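Local coordinates for uncharacterized protein Atu2773 (Agrobacterium tumefaciens, PDB 2QV5) that is of unknown function but belongs to the divergent polysaccharide deacetylase family, so it may act on acetylated carbohydrate, at residues Q5-G10 against R118-I123; R136-Q141 against G162-S167. One frame throughout, in Å; residues are numbered along the deposited sequence.

In the fold
The two contacts follow one another along the chain, contact 1 closing at Ile123 before contact 2 opens at Arg136. Their centres are about 24 Å apart and their nearest atoms about 12 Å, without touching. Seven strands of the parallel sheet close into a barrel-like ring. Strand 128-131 of this ring leads from one contact to the other, and helix 141-153, between the two segments of contact 2, comes back to touch Met120 through Asp150 and Ile151. Contact 1 thus ties the N-terminal segment to the end where strand 128-131 begins, while contact 2 joins loops at the C-terminal ends of the neighbouring strands 128-131 and 157-160.

Contact 1 (Q5-G10 against R118-I123); sequences QLPVVG and RSMAKI
Leu6 and Met120 meet with their side chains at about a right angle, the leucine reaching the root of the methionine rather than its sulfur. Leu6 CD2 lies 3.8 Å from Met120 CB, and the same methyl group also approaches Ala121, with CD2 4.4 Å from Ala121 CB. The leucine bond from CA to CB does not itself aim at the helix; with CG beside the backbone N (chi1 -55°) and CD1 anti to CA (chi2 178°), CD2 is the methyl that bends off the chain and crosses to the methionine. Pro7 adds its ring at the same point, Pro7 CD standing 4.3 Å from Met120 CB, so the methionine root is met by both residues. From there Met120 runs out extended, chi2 -174°, and packs against Asp150 and Ile151 of helix 141-153.

The contact lays the irregular N-terminal segment over the end of helix 109-120, where the chain is about to enter strand 128-131 of a curled, barrel-like parallel beta/alpha sheet, consistent with the distorted beta/alpha barrel of polysaccharide deacetylases. Direct packing is apolar here, and the polar link between the segments runs through solvent. Two waters lie within hydrogen-bonding distance of both Gln5 O and Ile123 O and can link them, though other acceptors compete for their protons; water 2 is 2.7 Å from Gln5 O and 2.9 Å from Ile123 O. Outside the two segments, Met120 O is hydrogen-bonded to Tyr126 OH, whose residue also touches Pro7, and Pro7 O is hydrogen-bonded to Arg154 NH1.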
loop_
_atom_site.group_PDB
_atom_site.type_symbol
_atom_site.label_atom_id
_atom_site.label_comp_id
_atom_site.label_asym_id
_atom_site.label_seq_id
_atom_site.Cartn_x
_atom_site.Cartn_y
_atom_site.Cartn_z
ATOM N N GLN A 5 13.976 -3.674 13.422
ATOM C CA GLN A 5 14.795 -2.556 13.034
ATOM C C GLN A 5 14.077 -1.723 11.995
ATOM O O GLN A 5 13.182 -2.199 11.375
ATOM C CB GLN A 5 16.098 -3.082 12.440
ATOM C CG GLN A 5 16.891 -3.869 13.422
ATOM C CD GLN A 5 17.244 -3.055 14.641
ATOM O OE1 GLN A 5 17.773 -1.969 14.536
ATOM N NE2 GLN A 5 16.964 -3.589 15.790
ATOM N N LEU A 6 14.509 -0.517 11.772
ATOM C CA LEU A 6 13.924 0.335 10.749
ATOM C C LEU A 6 14.587 0.028 9.405
ATOM O O LEU A 6 15.774 -0.314 9.371
ATOM C CB LEU A 6 14.116 1.806 11.113
ATOM C CG LEU A 6 13.610 2.286 12.476
ATOM C CD1 LEU A 6 13.958 3.759 12.629
ATOM C CD2 LEU A 6 12.119 2.075 12.608
ATOM N N PRO A 7 13.820 0.127 8.298
ATOM C CA PRO A 7 14.465 -0.017 6.997
ATOM C C PRO A 7 15.435 1.138 6.720
ATOM O O PRO A 7 15.185 2.283 7.101
ATOM C CB PRO A 7 13.303 -0.035 5.987
ATOM C CG PRO A 7 12.062 0.236 6.745
ATOM C CD PRO A 7 12.368 0.361 8.209
ATOM N N VAL A 8 16.558 0.797 6.104
ATOM C CA VAL A 8 17.561 1.756 5.681
ATOM C C VAL A 8 18.076 1.343 4.310
ATOM O O VAL A 8 17.979 0.177 3.922
ATOM C CB VAL A 8 18.773 1.861 6.675
ATOM C CG1 VAL A 8 18.465 2.800 7.825
ATOM C CG2 VAL A 8 19.214 0.496 7.181
ATOM N N VAL A 9 18.605 2.315 3.580
ATOM C CA VAL A 9 19.351 2.054 2.361
ATOM C C VAL A 9 20.670 1.425 2.802
ATOM O O VAL A 9 21.305 1.919 3.741
ATOM C CB VAL A 9 19.599 3.363 1.596
ATOM C CG1 VAL A 9 20.400 3.124 0.337
ATOM C CG2 VAL A 9 18.282 4.030 1.261
ATOM N N GLY A 10 21.056 0.323 2.152
ATOM C CA GLY A 10 22.322 -0.351 2.436
ATOM C C GLY A 10 23.568 0.462 2.113
ATOM O O GLY A 10 23.490 1.529 1.491
ATOM N N ARG A 118 7.707 3.565 15.279
ATOM C CA ARG A 118 7.090 2.471 16.007
ATOM C C ARG A 118 6.343 1.516 15.071
ATOM O O ARG A 118 6.471 0.307 15.206
ATOM C CB ARG A 118 6.164 2.998 17.104
ATOM C CG ARG A 118 6.922 3.536 18.308
ATOM C CD ARG A 118 6.039 3.594 19.542
ATOM N NE ARG A 118 5.031 4.661 19.510
ATOM C CZ ARG A 118 5.268 5.957 19.729
ATOM N NH1 ARG A 118 6.494 6.403 19.982
ATOM N NH2 ARG A 118 4.261 6.818 19.690
ATOM N N SER A 119 5.588 2.061 14.119
ATOM C CA SER A 119 4.897 1.231 13.119
ATOM C C SER A 119 5.870 0.487 12.200
ATOM O O SER A 119 5.688 -0.710 11.946
ATOM C CB SER A 119 3.954 2.079 12.279
ATOM O OG SER A 119 2.822 2.481 13.030
ATOM N N MET A 120 6.900 1.202 11.735
ATOM C CA MET A 120 7.932 0.697 10.817
ATOM C C MET A 120 8.637 -0.555 11.331
ATOM O O MET A 120 9.044 -1.417 10.562
ATOM C CB MET A 120 8.977 1.791 10.528
ATOM C CG MET A 120 8.613 2.806 9.452
ATOM S SD MET A 120 9.987 3.941 9.063
ATOM C CE MET A 120 9.297 4.768 7.636
ATOM N N ALA A 121 8.771 -0.642 12.651
ATOM C CA ALA A 121 9.522 -1.714 13.289
ATOM C C ALA A 121 8.709 -2.993 13.487
ATOM O O ALA A 121 9.255 -4.022 13.890
ATOM C CB ALA A 121 10.078 -1.213 14.634
ATOM N N LYS A 122 7.412 -2.943 13.193
ATOM C CA LYS A 122 6.532 -4.081 13.478
ATOM C C LYS A 122 6.610 -5.236 12.488
ATOM O O LYS A 122 6.310 -6.379 12.841
ATOM C CB LYS A 122 5.095 -3.610 13.658
ATOM C CG LYS A 122 4.872 -2.954 15.013
ATOM C CD LYS A 122 3.498 -2.362 15.095
ATOM C CE LYS A 122 3.268 -1.718 16.448
ATOM N NZ LYS A 122 1.940 -1.050 16.468
ATOM N N ILE A 123 6.988 -4.934 11.244
ATOM C CA ILE A 123 7.295 -5.950 10.236
ATOM C C ILE A 123 8.600 -5.598 9.512
ATOM O O ILE A 123 9.179 -4.548 9.737
ATOM C CB ILE A 123 6.170 -6.117 9.170
ATOM C CG1 ILE A 123 5.870 -4.796 8.457
ATOM C CG2 ILE A 123 4.880 -6.696 9.792
ATOM C CD1 ILE A 123 5.118 -4.993 7.150
HETATM O O HOH W 1 11.418 -3.036 9.123
HETATM O O HOH W 2 11.584 -4.316 11.382
#

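Contact 2 (R136-Q141 against G162-S167)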
loop_
_atom_site.group_PDB
_atom_site.type_symbol
_atom_site.label_atom_id
_atom_site.label_comp_id
_atom_site.label_asym_id
_atom_site.label_seq_id
_atom_site.Cartn_x
_atom_site.Cartn_y
_atom_site.Cartn_z
ATOM N N ARG A 136 -7.306 14.469 6.877
ATOM C CA ARG A 136 -6.775 15.699 7.464
ATOM C C ARG A 136 -5.263 15.813 7.258
ATOM O O ARG A 136 -4.781 16.853 6.808
ATOM C CB ARG A 136 -7.139 15.776 8.957
ATOM C CG ARG A 136 -6.524 16.938 9.762
ATOM C CD ARG A 136 -7.131 18.304 9.422
ATOM N NE ARG A 136 -8.589 18.335 9.554
ATOM C CZ ARG A 136 -9.254 18.861 10.582
ATOM N NH1 ARG A 136 -8.604 19.417 11.599
ATOM N NH2 ARG A 136 -10.580 18.830 10.590
ATOM N N PHE A 137 -4.534 14.736 7.562
ATOM C CA PHE A 137 -3.066 14.730 7.547
ATOM C C PHE A 137 -2.436 15.032 6.178
ATOM O O PHE A 137 -1.475 15.806 6.089
ATOM C CB PHE A 137 -2.529 13.398 8.084
ATOM C CG PHE A 137 -1.083 13.445 8.499
ATOM C CD1 PHE A 137 -0.735 13.812 9.790
ATOM C CD2 PHE A 137 -0.071 13.118 7.600
ATOM C CE1 PHE A 137 0.596 13.863 10.179
ATOM C CE2 PHE A 137 1.262 13.162 7.983
ATOM C CZ PHE A 137 1.596 13.528 9.273
ATOM N N LEU A 138 -2.989 14.433 5.125
ATOM C CA LEU A 138 -2.417 14.527 3.780
ATOM C C LEU A 138 -2.531 15.906 3.144
ATOM O O LEU A 138 -1.759 16.238 2.246
ATOM C CB LEU A 138 -3.003 13.439 2.855
ATOM C CG LEU A 138 -2.671 11.982 3.226
ATOM C CD1 LEU A 138 -3.606 10.995 2.503
ATOM C CD2 LEU A 138 -1.181 11.626 3.011
ATOM N N ALA A 139 -3.488 16.701 3.619
ATOM C CA ALA A 139 -3.681 18.072 3.147
ATOM C C ALA A 139 -2.798 19.110 3.870
ATOM O O ALA A 139 -2.850 20.301 3.550
ATOM C CB ALA A 139 -5.161 18.451 3.254
ATOM N N GLU A 140 -1.985 18.659 4.828
ATOM C CA GLU A 140 -1.163 19.554 5.648
ATOM C C GLU A 140 0.337 19.435 5.370
ATOM O O GLU A 140 0.994 18.520 5.875
ATOM C CB GLU A 140 -1.452 19.325 7.131
ATOM C CG GLU A 140 -2.911 19.547 7.529
ATOM C CD GLU A 140 -3.319 21.009 7.515
ATOM O OE1 GLU A 140 -2.774 21.790 8.330
ATOM O OE2 GLU A 140 -4.199 21.373 6.702
ATOM N N GLN A 141 0.859 20.376 4.575
ATOM C CA GLN A 141 2.251 20.372 4.092
ATOM C C GLN A 141 3.270 20.222 5.218
ATOM O O GLN A 141 4.160 19.381 5.143
ATOM C CB GLN A 141 2.526 21.639 3.265
ATOM C CG GLN A 141 3.996 21.988 3.031
ATOM C CD GLN A 141 4.523 21.519 1.695
ATOM O OE1 GLN A 141 3.767 21.082 0.825
ATOM N NE2 GLN A 141 5.834 21.617 1.520
ATOM N N GLY A 162 -5.411 7.652 -2.648
ATOM C CA GLY A 162 -6.213 8.546 -3.482
ATOM C C GLY A 162 -7.557 8.935 -2.897
ATOM O O GLY A 162 -8.357 9.587 -3.570
ATOM N N SER A 163 -7.807 8.551 -1.646
ATOM C CA SER A 163 -9.081 8.841 -0.982
ATOM C C SER A 163 -9.296 10.315 -0.617
ATOM O O SER A 163 -10.421 10.725 -0.326
ATOM C CB SER A 163 -9.280 7.940 0.240
ATOM O OG SER A 163 -8.166 7.964 1.112
ATOM N N SER A 164 -8.222 11.102 -0.634
ATOM C CA SER A 164 -8.308 12.551 -0.442
ATOM C C SER A 164 -7.826 13.263 -1.690
ATOM O O SER A 164 -6.669 13.105 -2.099
ATOM C CB SER A 164 -7.464 12.994 0.752
ATOM O OG SER A 164 -7.737 12.193 1.884
ATOM N N ALA A 165 -8.716 14.048 -2.297
ATOM C CA ALA A 165 -8.383 14.809 -3.503
ATOM C C ALA A 165 -7.460 16.000 -3.204
ATOM O O ALA A 165 -6.764 16.499 -4.098
ATOM C CB ALA A 165 -9.657 15.265 -4.213
ATOM N N GLN A 166 -7.440 16.428 -1.943
ATOM C CA GLN A 166 -6.609 17.554 -1.513
ATOM C C GLN A 166 -5.210 17.132 -1.049
ATOM O O GLN A 166 -4.426 17.971 -0.589
ATOM C CB GLN A 166 -7.325 18.342 -0.406
ATOM C CG GLN A 166 -8.675 18.915 -0.835
ATOM C CD GLN A 166 -8.595 19.671 -2.152
ATOM O OE1 GLN A 166 -7.856 20.654 -2.278
ATOM N NE2 GLN A 166 -9.355 19.211 -3.145
ATOM N N SER A 167 -4.905 15.838 -1.184
ATOM C CA SER A 167 -3.630 15.274 -0.729
ATOM C C SER A 167 -2.441 15.935 -1.413
ATOM O O SER A 167 -2.449 16.173 -2.624
ATOM C CB SER A 167 -3.583 13.761 -0.950
ATOM O OG SER A 167 -2.275 13.268 -0.711
#
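Leu138 turns its side chain toward Ser167, and the closest approach is at its first carbon: Leu138 CB lies 3.6 Å from Ser167 OG and 3.9 Å from Ser167 CB. The two segments are loops at the C-terminal ends of neighbouring parallel strands, 128-131 and 157-160, each leading into the next helix, as in the beta-alpha units of a beta/alpha barrel-like fold; active sites of such barrels lie at this end of the strands. Both methyls of Leu138, CD1 and CD2, stay about 4.2 Å from Ser167 OG, and CD1 goes on toward Ser164, 4.3 Å from Ser164 OG. Beside this pair, Ala139 sets its methyl against the backbone of Gln166: Ala139 CB is 3.9 Å from Gln166 O. Beyond CB the Gln166 chain departs from Ala139.

Both backbones are shaped by local turns. Residues 136-138 have helical torsions, and Glu140 N is hydrogen-bonded to Phe137 O just before helix 141-153, for which Glu140 occupies the N-cap position. Across from it, Ser164 to Ser167 form a type I beta turn, closed by a weak bond from Ser167 N to Ser164 O, which brings both serine side chains near the leucine. Further out, Leu138 rests on Leu144 of helix 141-153, on Leu88 and on Asn131, while its backbone is hydrogen-bonded to that of Leu168. The Ser167 hydroxyl is in van der Waals contact with the leucine, and its polar partner lies outside the two segments: with Ser167 OG anti to the backbone N (chi1 171°), the oxygen is hydrogen-bonded to Asp160 OD2, at the end of strand 157-160, and more weakly to Ser169 N.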